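Local structure of spindle pole body-associated protein VIK1 (Candida glabrata, 4GKP) at residues D68-I73 against K105-D110; N95-L100 against G184-Q189; K99-F104 against I159-I164; S150-G155 against K236-D241. The protein probably binds microtubules as the noncatalytic partner of the kinesin Kar3, represented here by its truncated neck and kinesin-like motor homology domain. All blocks are in the same frame, centred on the assembly; numbering follows the deposited sequence.

Interaction 1 of 4, residues D68-I73 against K105-D110; sequences DLHVYI and KNNYFD
Asn107, close to the C-terminal end of helix 96-107, is the first residue of 105-110 to touch helix 68-78, and it does so with its amide oxygen at the imidazole of His70. OD1 of Asn107 stays 4.1 Å from NE2 of His70, a loose polar approach with the amide and ring planes 61° apart. The other half of the amide looks back into its own helix, where ND2 is hydrogen-bonded to the carbonyl of Phe103. His70 reaches across because its CG lies opposite the backbone N (chi1 -173°), which also sets the imidazole edge-to-face with the ring of Phe103. CB of Asn107 packs on a face of the Tyr108 ring, standing 3.8 Å above the plane toward the rim.

Tyr108 follows and carries most of this segment's share. Its phenol end comes between the side chains of His70 and Ile73, which are one helical turn apart. The closer meeting is with Ile73, whose CG2 methyl is 3.8 Å from OH of Tyr108 and 4.1 Å from CE2 of the same ring. The histidine side is slacker, CD2 of His70 lying 4.2 Å from OH of Tyr108. The hydroxyl is satisfied by a hydrogen bond to Asp74, just beyond Ile73 in the same helix, and this fixes where the buried ring ends.

The end of helix 96-107 and the residue after it are thus set against the flank of helix 68-78, both helices lying on the same face of the mixed sheet of the kinesin motor-like fold; helix 68-78 belongs to the beta-alpha-beta crossover from strand 52-56 to strand 83-88.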
loop_
_atom_site.group_PDB
_atom_site.type_symbol
_atom_site.label_atom_id
_atom_site.label_comp_id
_atom_site.label_asym_id
_atom_site.label_seq_id
_atom_site.Cartn_x
_atom_site.Cartn_y
_atom_site.Cartn_z
ATOM N N ASP A 68 7.837 -3.262 10.624
ATOM C CA ASP A 68 7.819 -1.786 10.729
ATOM C C ASP A 68 6.466 -1.098 10.407
ATOM O O ASP A 68 6.171 0.008 10.920
ATOM C CB ASP A 68 8.936 -1.163 9.870
ATOM C CG ASP A 68 10.267 -1.039 10.613
ATOM O OD1 ASP A 68 10.522 -1.855 11.514
ATOM O OD2 ASP A 68 11.064 -0.118 10.296
ATOM N N LEU A 69 5.661 -1.754 9.568
ATOM C CA LEU A 69 4.361 -1.218 9.148
ATOM C C LEU A 69 3.406 -1.048 10.329
ATOM O O LEU A 69 2.694 -0.046 10.408
ATOM C CB LEU A 69 3.749 -2.070 8.023
ATOM C CG LEU A 69 4.526 -2.040 6.691
ATOM C CD1 LEU A 69 3.896 -2.918 5.622
ATOM C CD2 LEU A 69 4.673 -0.614 6.187
ATOM N N HIS A 70 3.451 -2.005 11.262
ATOM C CA HIS A 70 2.656 -1.985 12.489
ATOM C C HIS A 70 2.851 -0.683 13.204
ATOM O O HIS A 70 1.894 -0.048 13.638
ATOM C CB HIS A 70 3.084 -3.143 13.411
ATOM C CG HIS A 70 2.216 -3.321 14.641
ATOM N ND1 HIS A 70 2.337 -4.381 15.462
ATOM C CD2 HIS A 70 1.188 -2.527 15.178
ATOM C CE1 HIS A 70 1.443 -4.279 16.469
ATOM N NE2 HIS A 70 0.739 -3.146 16.291
ATOM N N VAL A 71 4.109 -0.287 13.339
ATOM C CA VAL A 71 4.484 0.907 14.090
ATOM C C VAL A 71 4.010 2.139 13.331
ATOM O O VAL A 71 3.409 3.042 13.902
ATOM C CB VAL A 71 6.020 0.935 14.359
ATOM C CG1 VAL A 71 6.450 2.193 15.094
ATOM C CG2 VAL A 71 6.422 -0.306 15.129
ATOM N N TYR A 72 4.272 2.139 12.030
ATOM C CA TYR A 72 3.787 3.178 11.141
ATOM C C TYR A 72 2.277 3.367 11.276
ATOM O O TYR A 72 1.822 4.465 11.563
ATOM C CB TYR A 72 4.174 2.817 9.711
ATOM C CG TYR A 72 3.526 3.673 8.676
ATOM C CD1 TYR A 72 3.804 5.031 8.597
ATOM C CD2 TYR A 72 2.616 3.125 7.767
ATOM C CE1 TYR A 72 3.215 5.827 7.619
ATOM C CE2 TYR A 72 2.028 3.908 6.796
ATOM C CZ TYR A 72 2.331 5.263 6.730
ATOM O OH TYR A 72 1.733 6.048 5.763
ATOM N N ILE A 73 1.514 2.288 11.084
ATOM C CA ILE A 73 0.051 2.315 11.153
ATOM C C ILE A 73 -0.448 2.819 12.499
ATOM O O ILE A 73 -1.280 3.729 12.578
ATOM C CB ILE A 73 -0.554 0.917 10.888
ATOM C CG1 ILE A 73 -0.326 0.513 9.427
ATOM C CG2 ILE A 73 -2.042 0.890 11.252
ATOM C CD1 ILE A 73 -0.903 -0.834 9.019
ATOM N N LYS A 105 -8.396 -6.741 12.152
ATOM C CA LYS A 105 -9.196 -7.635 12.999
ATOM C C LYS A 105 -8.527 -7.883 14.336
ATOM O O LYS A 105 -9.178 -7.779 15.375
ATOM C CB LYS A 105 -9.488 -8.981 12.324
ATOM C CG LYS A 105 -10.121 -10.007 13.268
ATOM C CD LYS A 105 -10.390 -11.351 12.595
ATOM C CE LYS A 105 -11.868 -11.564 12.310
ATOM N N ASN A 106 -7.233 -8.180 14.320
ATOM C CA ASN A 106 -6.539 -8.545 15.556
ATOM C C ASN A 106 -6.129 -7.384 16.448
ATOM O O ASN A 106 -5.780 -7.607 17.595
ATOM C CB ASN A 106 -5.322 -9.433 15.260
ATOM C CG ASN A 106 -5.698 -10.726 14.552
ATOM O OD1 ASN A 106 -6.628 -11.426 14.956
ATOM N ND2 ASN A 106 -4.967 -11.050 13.487
ATOM N N ASN A 107 -6.159 -6.150 15.947
ATOM C CA ASN A 107 -5.599 -5.033 16.723
ATOM C C ASN A 107 -6.521 -3.861 17.018
ATOM O O ASN A 107 -6.352 -3.170 18.031
ATOM C CB ASN A 107 -4.299 -4.532 16.101
ATOM C CG ASN A 107 -3.199 -5.565 16.179
ATOM O OD1 ASN A 107 -2.456 -5.630 17.171
ATOM N ND2 ASN A 107 -3.115 -6.419 15.162
ATOM N N TYR A 108 -7.507 -3.644 16.160
ATOM C CA TYR A 108 -8.250 -2.399 16.222
ATOM C C TYR A 108 -9.775 -2.500 16.411
ATOM O O TYR A 108 -10.435 -1.490 16.675
ATOM C CB TYR A 108 -7.870 -1.543 15.009
ATOM C CG TYR A 108 -6.389 -1.209 14.968
ATOM C CD1 TYR A 108 -5.794 -0.415 15.970
ATOM C CD2 TYR A 108 -5.576 -1.674 13.927
ATOM C CE1 TYR A 108 -4.442 -0.100 15.923
ATOM C CE2 TYR A 108 -4.224 -1.369 13.879
ATOM C CZ TYR A 108 -3.664 -0.584 14.872
ATOM O OH TYR A 108 -2.306 -0.298 14.820
ATOM N N PHE A 109 -10.332 -3.704 16.306
ATOM C CA PHE A 109 -11.793 -3.884 16.362
ATOM C C PHE A 109 -12.407 -3.405 17.686
ATOM O O PHE A 109 -13.612 -3.208 17.761
ATOM C CB PHE A 109 -12.187 -5.348 16.092
ATOM C CG PHE A 109 -12.295 -5.708 14.623
ATOM C CD1 PHE A 109 -11.607 -4.988 13.643
ATOM C CD2 PHE A 109 -13.066 -6.796 14.223
ATOM C CE1 PHE A 109 -11.705 -5.338 12.295
ATOM C CE2 PHE A 109 -13.173 -7.149 12.878
ATOM C CZ PHE A 109 -12.486 -6.423 11.910
ATOM N N ASP A 110 -11.570 -3.197 18.708
ATOM C CA ASP A 110 -12.053 -2.844 20.035
ATOM C C ASP A 110 -11.923 -1.340 20.315
ATOM O O ASP A 110 -12.583 -0.812 21.220
ATOM C CB ASP A 110 -11.342 -3.680 21.112
#

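Interaction 2 of 4, residues N95-L100 against G184-Q189; sequences NTFEKL and GLSKFQ
Leu100 and Phe188 form the tight part of this contact, the two side chains pointing at each other head-on between helix 96-107 and the strand beneath it. The leucine uses a single methyl: CD2 of Leu100 is 3.7 Å from CZ of Phe188 and 3.9 Å from CE1 of that ring, so the touch falls at the far end of the phenyl group. Both side chains are buried and purely apolar. The ring of Phe188 is held further by Phe104, which meets it edge-to-face, and by Phe203 of the adjoining strand, so Leu100 packs against an aromatic cluster.

One turn earlier the helix is fastened more lightly. Phe97 turns its CG opposite the backbone N (chi1 -177°), which swings the ring down toward the sheet, yet it makes one approach here, CE1 of Phe97 to OG of Ser186 at 3.7 Å. The ring remains partly exposed and also stacks on Tyr118. Beyond it, Glu98 lies on the solvent side of the helix.

Ser186 and Phe188 alternate with Lys187, so both face the helix from one side of strand 183-192. That strand runs antiparallel to its neighbours 112-121 and 201-208, and the helix lying lengthwise over it, nearly aligned with it, is the helix-on-sheet packing of the alpha-beta-alpha sandwich shared by kinesin motor domains and their P-loop NTPase relatives.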
loop_
_atom_site.group_PDB
_atom_site.type_symbol
_atom_site.label_atom_id
_atom_site.label_comp_id
_atom_site.label_asym_id
_atom_site.label_seq_id
_atom_site.Cartn_x
_atom_site.Cartn_y
_atom_site.Cartn_z
ATOM N N ASN A 95 0.327 -11.646 -0.630
ATOM C CA ASN A 95 -0.861 -11.847 0.200
ATOM C C ASN A 95 -1.226 -10.600 1.036
ATOM O O ASN A 95 -2.048 -10.679 1.948
ATOM C CB ASN A 95 -0.666 -13.074 1.113
ATOM N N THR A 96 -0.611 -9.463 0.708
ATOM C CA THR A 96 -0.718 -8.229 1.477
ATOM C C THR A 96 -2.153 -7.813 1.890
ATOM O O THR A 96 -2.375 -7.490 3.057
ATOM C CB THR A 96 0.008 -7.089 0.749
ATOM O OG1 THR A 96 1.260 -7.579 0.252
ATOM C CG2 THR A 96 0.274 -5.896 1.680
ATOM N N PHE A 97 -3.115 -7.854 0.963
ATOM C CA PHE A 97 -4.497 -7.463 1.254
ATOM C C PHE A 97 -5.166 -8.283 2.359
ATOM O O PHE A 97 -5.812 -7.719 3.254
ATOM C CB PHE A 97 -5.364 -7.483 -0.021
ATOM C CG PHE A 97 -6.787 -7.016 0.198
ATOM C CD1 PHE A 97 -7.064 -5.684 0.511
ATOM C CD2 PHE A 97 -7.849 -7.898 0.081
ATOM C CE1 PHE A 97 -8.365 -5.245 0.712
ATOM C CE2 PHE A 97 -9.160 -7.462 0.272
ATOM C CZ PHE A 97 -9.417 -6.135 0.588
ATOM N N GLU A 98 -5.015 -9.603 2.304
ATOM C CA GLU A 98 -5.653 -10.503 3.282
ATOM C C GLU A 98 -5.047 -10.366 4.679
ATOM O O GLU A 98 -5.760 -10.461 5.690
ATOM C CB GLU A 98 -5.573 -11.960 2.826
ATOM C CG GLU A 98 -6.072 -12.216 1.406
ATOM C CD GLU A 98 -4.982 -12.054 0.354
ATOM O OE1 GLU A 98 -3.886 -12.639 0.520
ATOM O OE2 GLU A 98 -5.222 -11.350 -0.646
ATOM N N LYS A 99 -3.736 -10.135 4.730
ATOM C CA LYS A 99 -3.023 -9.958 5.995
ATOM C C LYS A 99 -3.349 -8.597 6.628
ATOM O O LYS A 99 -3.449 -8.458 7.855
ATOM C CB LYS A 99 -1.516 -10.129 5.781
ATOM C CG LYS A 99 -1.080 -11.573 5.555
ATOM C CD LYS A 99 -1.123 -12.386 6.848
ATOM C CE LYS A 99 -0.840 -13.865 6.614
ATOM N NZ LYS A 99 0.484 -14.068 5.963
ATOM N N LEU A 100 -3.534 -7.606 5.766
ATOM C CA LEU A 100 -4.016 -6.302 6.169
ATOM C C LEU A 100 -5.374 -6.414 6.878
ATOM O O LEU A 100 -5.523 -5.924 7.997
ATOM C CB LEU A 100 -4.110 -5.390 4.956
ATOM C CG LEU A 100 -4.592 -3.976 5.242
ATOM C CD1 LEU A 100 -3.574 -3.245 6.097
ATOM C CD2 LEU A 100 -4.878 -3.237 3.934
ATOM N N GLY A 184 -5.628 -0.762 -7.602
ATOM C CA GLY A 184 -6.512 -1.191 -6.514
ATOM C C GLY A 184 -6.528 -0.071 -5.496
ATOM O O GLY A 184 -5.477 0.374 -5.050
ATOM N N LEU A 185 -7.709 0.415 -5.155
ATOM C CA LEU A 185 -7.843 1.501 -4.197
ATOM C C LEU A 185 -8.841 1.072 -3.128
ATOM O O LEU A 185 -10.031 0.876 -3.420
ATOM C CB LEU A 185 -8.298 2.795 -4.888
ATOM C CG LEU A 185 -8.530 4.079 -4.049
ATOM C CD1 LEU A 185 -7.290 4.580 -3.338
ATOM C CD2 LEU A 185 -9.050 5.210 -4.914
ATOM N N SER A 186 -8.327 0.872 -1.915
ATOM C CA SER A 186 -9.144 0.568 -0.743
ATOM C C SER A 186 -9.153 1.793 0.155
ATOM O O SER A 186 -8.102 2.385 0.416
ATOM C CB SER A 186 -8.544 -0.592 0.056
ATOM O OG SER A 186 -8.733 -1.830 -0.591
ATOM N N LYS A 187 -10.328 2.186 0.622
ATOM C CA LYS A 187 -10.412 3.270 1.587
ATOM C C LYS A 187 -11.020 2.756 2.881
ATOM O O LYS A 187 -12.151 2.263 2.884
ATOM C CB LYS A 187 -11.242 4.432 1.060
ATOM C CG LYS A 187 -11.357 5.556 2.079
ATOM C CD LYS A 187 -12.373 6.599 1.668
ATOM C CE LYS A 187 -12.531 7.643 2.764
ATOM N NZ LYS A 187 -13.349 8.785 2.264
ATOM N N PHE A 188 -10.254 2.852 3.964
ATOM C CA PHE A 188 -10.751 2.450 5.263
ATOM C C PHE A 188 -11.030 3.730 6.044
ATOM O O PHE A 188 -10.220 4.646 6.051
ATOM C CB PHE A 188 -9.714 1.626 6.053
ATOM C CG PHE A 188 -9.303 0.317 5.415
ATOM C CD1 PHE A 188 -8.394 0.289 4.345
ATOM C CD2 PHE A 188 -9.738 -0.892 5.943
ATOM C CE1 PHE A 188 -7.972 -0.925 3.789
ATOM C CE2 PHE A 188 -9.324 -2.116 5.387
ATOM C CZ PHE A 188 -8.430 -2.133 4.323
ATOM N N GLN A 189 -12.162 3.785 6.720
ATOM C CA GLN A 189 -12.394 4.856 7.668
ATOM C C GLN A 189 -12.339 4.281 9.073
ATOM O O GLN A 189 -13.006 3.276 9.370
ATOM C CB GLN A 189 -13.766 5.500 7.441
ATOM C CG GLN A 189 -13.879 6.361 6.189
ATOM C CD GLN A 189 -15.298 6.859 5.985
ATOM O OE1 GLN A 189 -16.266 6.066 5.919
ATOM N NE2 GLN A 189 -15.446 8.157 5.919
#

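Interaction 3 of 4, residues K99-F104 against I159-I164; sequences KLLAFF and ITLDEI
Leu101 and Leu161 each hold CG opposite the carbonyl carbon (chi1 -62° and -70°), which points their isobutyl groups at one another across the gap between helix 96-107 and the turn after strand 159-160. The two branches of Leu161 then do different work. Its CD2 meets CD2 of Leu101 at 4.1 Å, while CD1 slips against Phe104, 3.8 Å from CB of that residue and 4.0 Å from its CD2, near the plane of the ring and at its edge. The other methyl of Leu101 is used as well, CD1 lying 3.9 Å from CD1 of the poorly ordered Ile164, whose chain crosses at about a right angle.

The turn that presents Leu161 and Ile164 is a short 3-10 segment tied together at its start. The amide N of Thr160 donates to OE2 of Glu163 at 2.8 Å, the carboxylate oxygen accepting through its anti lone pair, and OG1 of Thr160 donates to OD1 of Asp162 at 2.7 Å.

Further inward, Phe104 meets Phe188 and Phe190 edge-to-face. The contact is the outer margin of the helix-on-sheet core in this kinesin-like fold, where the turn following an edge strand folds up beside the covering helix.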
loop_
_atom_site.group_PDB
_atom_site.type_symbol
_atom_site.label_atom_id
_atom_site.label_comp_id
_atom_site.label_asym_id
_atom_site.label_seq_id
_atom_site.Cartn_x
_atom_site.Cartn_y
_atom_site.Cartn_z
ATOM N N LYS A 99 -3.736 -10.135 4.730
ATOM C CA LYS A 99 -3.023 -9.958 5.995
ATOM C C LYS A 99 -3.349 -8.597 6.628
ATOM O O LYS A 99 -3.449 -8.458 7.855
ATOM C CB LYS A 99 -1.516 -10.129 5.781
ATOM C CG LYS A 99 -1.080 -11.573 5.555
ATOM C CD LYS A 99 -1.123 -12.386 6.848
ATOM C CE LYS A 99 -0.840 -13.865 6.614
ATOM N NZ LYS A 99 0.484 -14.068 5.963
ATOM N N LEU A 100 -3.534 -7.606 5.766
ATOM C CA LEU A 100 -4.016 -6.302 6.169
ATOM C C LEU A 100 -5.374 -6.414 6.878
ATOM O O LEU A 100 -5.523 -5.924 7.997
ATOM C CB LEU A 100 -4.110 -5.390 4.956
ATOM C CG LEU A 100 -4.592 -3.976 5.242
ATOM C CD1 LEU A 100 -3.574 -3.245 6.097
ATOM C CD2 LEU A 100 -4.878 -3.237 3.934
ATOM N N LEU A 101 -6.351 -7.065 6.236
ATOM C CA LEU A 101 -7.637 -7.329 6.893
ATOM C C LEU A 101 -7.445 -8.024 8.237
ATOM O O LEU A 101 -8.013 -7.594 9.237
ATOM C CB LEU A 101 -8.595 -8.133 6.001
ATOM C CG LEU A 101 -9.031 -7.482 4.684
ATOM C CD1 LEU A 101 -10.053 -8.336 3.939
ATOM C CD2 LEU A 101 -9.562 -6.080 4.905
ATOM N N ALA A 102 -6.617 -9.067 8.260
ATOM C CA ALA A 102 -6.380 -9.849 9.483
ATOM C C ALA A 102 -5.718 -8.997 10.573
ATOM O O ALA A 102 -6.092 -9.057 11.755
ATOM C CB ALA A 102 -5.546 -11.091 9.166
ATOM N N PHE A 103 -4.749 -8.187 10.166
ATOM C CA PHE A 103 -4.094 -7.247 11.085
ATOM C C PHE A 103 -5.085 -6.295 11.775
ATOM O O PHE A 103 -4.981 -6.064 12.979
ATOM C CB PHE A 103 -2.967 -6.475 10.363
ATOM C CG PHE A 103 -2.323 -5.398 11.208
ATOM C CD1 PHE A 103 -1.444 -5.724 12.239
ATOM C CD2 PHE A 103 -2.590 -4.064 10.962
ATOM C CE1 PHE A 103 -0.858 -4.741 13.011
ATOM C CE2 PHE A 103 -2.010 -3.070 11.733
ATOM C CZ PHE A 103 -1.148 -3.411 12.759
ATOM N N PHE A 104 -6.031 -5.732 11.027
ATOM C CA PHE A 104 -7.010 -4.811 11.646
ATOM C C PHE A 104 -7.977 -5.541 12.568
ATOM O O PHE A 104 -8.345 -5.009 13.628
ATOM C CB PHE A 104 -7.807 -4.010 10.606
ATOM C CG PHE A 104 -6.983 -3.045 9.807
ATOM C CD1 PHE A 104 -5.825 -2.484 10.330
ATOM C CD2 PHE A 104 -7.390 -2.668 8.536
ATOM C CE1 PHE A 104 -5.088 -1.572 9.597
ATOM C CE2 PHE A 104 -6.647 -1.754 7.792
ATOM C CZ PHE A 104 -5.492 -1.207 8.327
ATOM N N ILE A 159 -18.788 -1.428 3.569
ATOM C CA ILE A 159 -19.036 -2.416 4.599
ATOM C C ILE A 159 -18.241 -2.034 5.849
ATOM O O ILE A 159 -17.288 -1.254 5.772
ATOM C CB ILE A 159 -18.673 -3.863 4.167
ATOM C CG1 ILE A 159 -17.157 -4.042 3.961
ATOM C CG2 ILE A 159 -19.500 -4.303 2.959
ATOM C CD1 ILE A 159 -16.729 -5.496 3.863
ATOM N N THR A 160 -18.643 -2.571 6.993
ATOM C CA THR A 160 -17.767 -2.567 8.155
ATOM C C THR A 160 -16.971 -3.847 8.102
ATOM O O THR A 160 -17.455 -4.862 7.615
ATOM C CB THR A 160 -18.556 -2.500 9.472
ATOM O OG1 THR A 160 -19.490 -3.594 9.522
ATOM C CG2 THR A 160 -19.311 -1.171 9.565
ATOM N N LEU A 161 -15.748 -3.808 8.597
ATOM C CA LEU A 161 -14.870 -4.968 8.484
ATOM C C LEU A 161 -15.400 -6.250 9.131
ATOM O O LEU A 161 -15.071 -7.350 8.674
ATOM C CB LEU A 161 -13.491 -4.660 9.044
ATOM C CG LEU A 161 -12.606 -3.693 8.288
ATOM C CD1 LEU A 161 -11.213 -3.822 8.884
ATOM C CD2 LEU A 161 -12.590 -4.003 6.800
ATOM N N ASP A 162 -16.191 -6.130 10.194
ATOM C CA ASP A 162 -16.765 -7.336 10.808
ATOM C C ASP A 162 -17.823 -8.013 9.916
ATOM O O ASP A 162 -18.256 -9.124 10.197
ATOM C CB ASP A 162 -17.308 -7.063 12.212
ATOM C CG ASP A 162 -18.405 -6.015 12.229
ATOM O OD1 ASP A 162 -18.275 -4.989 11.520
ATOM O OD2 ASP A 162 -19.398 -6.211 12.978
ATOM N N GLU A 163 -18.220 -7.355 8.830
ATOM C CA GLU A 163 -19.111 -7.979 7.867
ATOM C C GLU A 163 -18.391 -9.028 7.014
ATOM O O GLU A 163 -19.041 -9.830 6.351
ATOM C CB GLU A 163 -19.795 -6.930 6.977
ATOM C CG GLU A 163 -20.897 -6.161 7.683
ATOM C CD GLU A 163 -21.520 -5.126 6.788
ATOM O OE1 GLU A 163 -22.589 -5.414 6.229
ATOM O OE2 GLU A 163 -20.933 -4.045 6.608
ATOM N N ILE A 164 -17.059 -9.016 7.019
ATOM C CA ILE A 164 -16.294 -10.061 6.335
ATOM C C ILE A 164 -16.335 -11.349 7.164
ATOM O O ILE A 164 -15.833 -11.398 8.295
ATOM C CB ILE A 164 -14.838 -9.651 6.003
ATOM C CG1 ILE A 164 -14.786 -8.227 5.457
ATOM C CG2 ILE A 164 -14.252 -10.581 4.946
ATOM C CD1 ILE A 164 -13.454 -7.543 5.658
#

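Interaction 4 of 4, residues S150-G155 against K236-D241; sequences STISLG and KKIFHD
The short strand 152-154 passes the last turns of helix 230-241 at a distance of 8.2 Å between the CA atoms of Ile152 and Lys237. Side chains bridge that separation, and Ile152 supplies most of the share of 150-155. Its CG1 branch runs toward the helix and ends between two neighbouring residues. CD1 of Ile152 lies 3.7 Å from CG1 of Ile238, the two isoleucines crossing at about a right angle. Along its flank, CG1 of Ile152 is 3.9 Å from CG of Lys237, the two chains running antiparallel alongside each other.

Lys237 therefore contributes its aliphatic part to the apolar contact. A bend at its second torsion (chi2 70°) turns the rest of the chain aside, and the ammonium group ends at Asp241, one turn further along the helix. NZ of Lys237 forms a salt bridge with OD2 of Asp241 at 2.6 Å, arriving from above the carboxylate plane, 70° out of it. The same oxygen receives a weak hydrogen bond from ND1 of His240, 3.4 Å away. NZ also donates to the carbonyl of Glu149, which links the helix end to the loop leading into the strand, probably with the lysine charge partly offset by Asp241.

Ile238 continues inward onto Asn84, Phe86 and Ile206 of the main sheet. The arrangement is that of a two-stranded beta-hairpin, strands 145-147 and 152-154, tucked against a helix that covers one face of the central sheet in a kinesin motor-like domain.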
loop_
_atom_site.group_PDB
_atom_site.type_symbol
_atom_site.label_atom_id
_atom_site.label_comp_id
_atom_site.label_asym_id
_atom_site.label_seq_id
_atom_site.Cartn_x
_atom_site.Cartn_y
_atom_site.Cartn_z
ATOM N N SER A 150 -10.761 17.434 2.761
ATOM C CA SER A 150 -10.425 16.581 3.902
ATOM C C SER A 150 -10.282 15.088 3.554
ATOM O O SER A 150 -9.740 14.317 4.347
ATOM C CB SER A 150 -11.502 16.734 4.991
ATOM O OG SER A 150 -12.744 16.170 4.564
ATOM N N THR A 151 -10.761 14.703 2.367
ATOM C CA THR A 151 -10.994 13.306 2.041
ATOM C C THR A 151 -11.212 13.123 0.542
ATOM O O THR A 151 -11.441 14.086 -0.196
ATOM C CB THR A 151 -12.241 12.759 2.801
ATOM O OG1 THR A 151 -12.199 11.324 2.885
ATOM C CG2 THR A 151 -13.551 13.216 2.133
ATOM N N ILE A 152 -11.108 11.867 0.117
ATOM C CA ILE A 152 -11.551 11.429 -1.181
ATOM C C ILE A 152 -12.847 10.675 -0.969
ATOM O O ILE A 152 -12.930 9.722 -0.193
ATOM C CB ILE A 152 -10.503 10.531 -1.856
ATOM C CG1 ILE A 152 -9.174 11.281 -1.963
ATOM C CG2 ILE A 152 -11.003 10.036 -3.213
ATOM C CD1 ILE A 152 -8.081 10.500 -2.647
ATOM N N SER A 153 -13.881 11.122 -1.653
ATOM C CA SER A 153 -15.182 10.525 -1.470
ATOM C C SER A 153 -15.412 9.486 -2.552
ATOM O O SER A 153 -15.275 9.785 -3.737
ATOM C CB SER A 153 -16.254 11.602 -1.508
ATOM O OG SER A 153 -17.359 11.184 -0.744
ATOM N N LEU A 154 -15.699 8.262 -2.123
ATOM C CA LEU A 154 -16.031 7.148 -3.002
ATOM C C LEU A 154 -17.504 6.850 -2.832
ATOM O O LEU A 154 -18.043 6.890 -1.704
ATOM C CB LEU A 154 -15.245 5.882 -2.631
ATOM C CG LEU A 154 -13.793 5.636 -3.048
ATOM C CD1 LEU A 154 -12.838 6.630 -2.412
ATOM C CD2 LEU A 154 -13.379 4.231 -2.643
ATOM N N GLY A 155 -18.160 6.521 -3.936
ATOM C CA GLY A 155 -19.581 6.254 -3.876
ATOM C C GLY A 155 -19.870 4.789 -4.006
ATOM O O GLY A 155 -21.014 4.391 -4.228
ATOM N N LYS A 236 -2.121 12.316 -6.648
ATOM C CA LYS A 236 -1.491 13.546 -6.175
ATOM C C LYS A 236 -2.207 14.099 -4.943
ATOM O O LYS A 236 -1.581 14.709 -4.085
ATOM C CB LYS A 236 -1.374 14.597 -7.301
ATOM N N LYS A 237 -3.513 13.892 -4.862
ATOM C CA LYS A 237 -4.280 14.235 -3.660
ATOM C C LYS A 237 -3.822 13.402 -2.439
ATOM O O LYS A 237 -3.730 13.934 -1.323
ATOM C CB LYS A 237 -5.780 14.051 -3.921
ATOM C CG LYS A 237 -6.686 14.174 -2.703
ATOM C CD LYS A 237 -6.759 15.602 -2.194
ATOM C CE LYS A 237 -7.396 15.653 -0.817
ATOM N NZ LYS A 237 -7.206 16.979 -0.166
ATOM N N ILE A 238 -3.518 12.119 -2.681
ATOM C CA ILE A 238 -3.006 11.177 -1.675
ATOM C C ILE A 238 -1.583 11.540 -1.210
ATOM O O ILE A 238 -1.335 11.643 0.008
ATOM C CB ILE A 238 -3.105 9.713 -2.195
ATOM C CG1 ILE A 238 -4.568 9.284 -2.306
ATOM C CG2 ILE A 238 -2.361 8.739 -1.308
ATOM C CD1 ILE A 238 -4.805 8.111 -3.231
ATOM N N PHE A 239 -0.660 11.761 -2.161
ATOM C CA PHE A 239 0.711 12.209 -1.820
ATOM C C PHE A 239 0.742 13.561 -1.106
ATOM O O PHE A 239 1.646 13.816 -0.300
ATOM C CB PHE A 239 1.652 12.266 -3.036
ATOM C CG PHE A 239 1.875 10.941 -3.710
ATOM C CD1 PHE A 239 2.110 9.787 -2.969
ATOM C CD2 PHE A 239 1.874 10.850 -5.098
ATOM C CE1 PHE A 239 2.312 8.571 -3.595
ATOM C CE2 PHE A 239 2.074 9.635 -5.732
ATOM C CZ PHE A 239 2.292 8.495 -4.978
ATOM N N HIS A 240 -0.233 14.425 -1.388
ATOM C CA HIS A 240 -0.222 15.756 -0.786
ATOM C C HIS A 240 -0.915 15.825 0.536
ATOM O O HIS A 240 -0.501 16.589 1.396
ATOM C CB HIS A 240 -0.802 16.811 -1.733
ATOM C CG HIS A 240 -0.645 18.234 -1.231
ATOM N ND1 HIS A 240 -1.657 18.919 -0.658
ATOM C CD2 HIS A 240 0.464 19.084 -1.214
ATOM C CE1 HIS A 240 -1.225 20.147 -0.302
ATOM N NE2 HIS A 240 0.073 20.246 -0.640
ATOM N N ASP A 241 -1.976 15.041 0.715
ATOM C CA ASP A 241 -2.838 15.197 1.886
ATOM C C ASP A 241 -2.885 14.034 2.883
ATOM O O ASP A 241 -3.648 14.091 3.854
ATOM C CB ASP A 241 -4.239 15.594 1.438
ATOM C CG ASP A 241 -4.304 17.045 1.004
ATOM O OD1 ASP A 241 -4.005 17.928 1.837
ATOM O OD2 ASP A 241 -4.645 17.304 -0.166
#

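How the interactions relate
Along helix 96-107 come interactions 2, 3 and, at its far end, 1. Interactions 2 and 3 share Lys99 and Leu100, with centres 9 Å apart, and Phe188 joins them, its CE2 lying 3.6 Å from CE2 of Phe104. Interactions 1 and 3, centres 11 Å apart, meet where CZ of Phe109 comes 3.5 Å from CB of Leu161. Interaction 4 lies beyond the opposite face of the sheet, its centre 22 Å from those of interactions 1 and 3. Its tie to interaction 2 is Lys187, whose NZ approaches O of Ile152 at 2.7 Å, a probable hydrogen bond. Interactions 1 to 3 belong to the layer on one face of the sheet and interaction 4 to the layer on the other, in this noncatalytic motor homology domain.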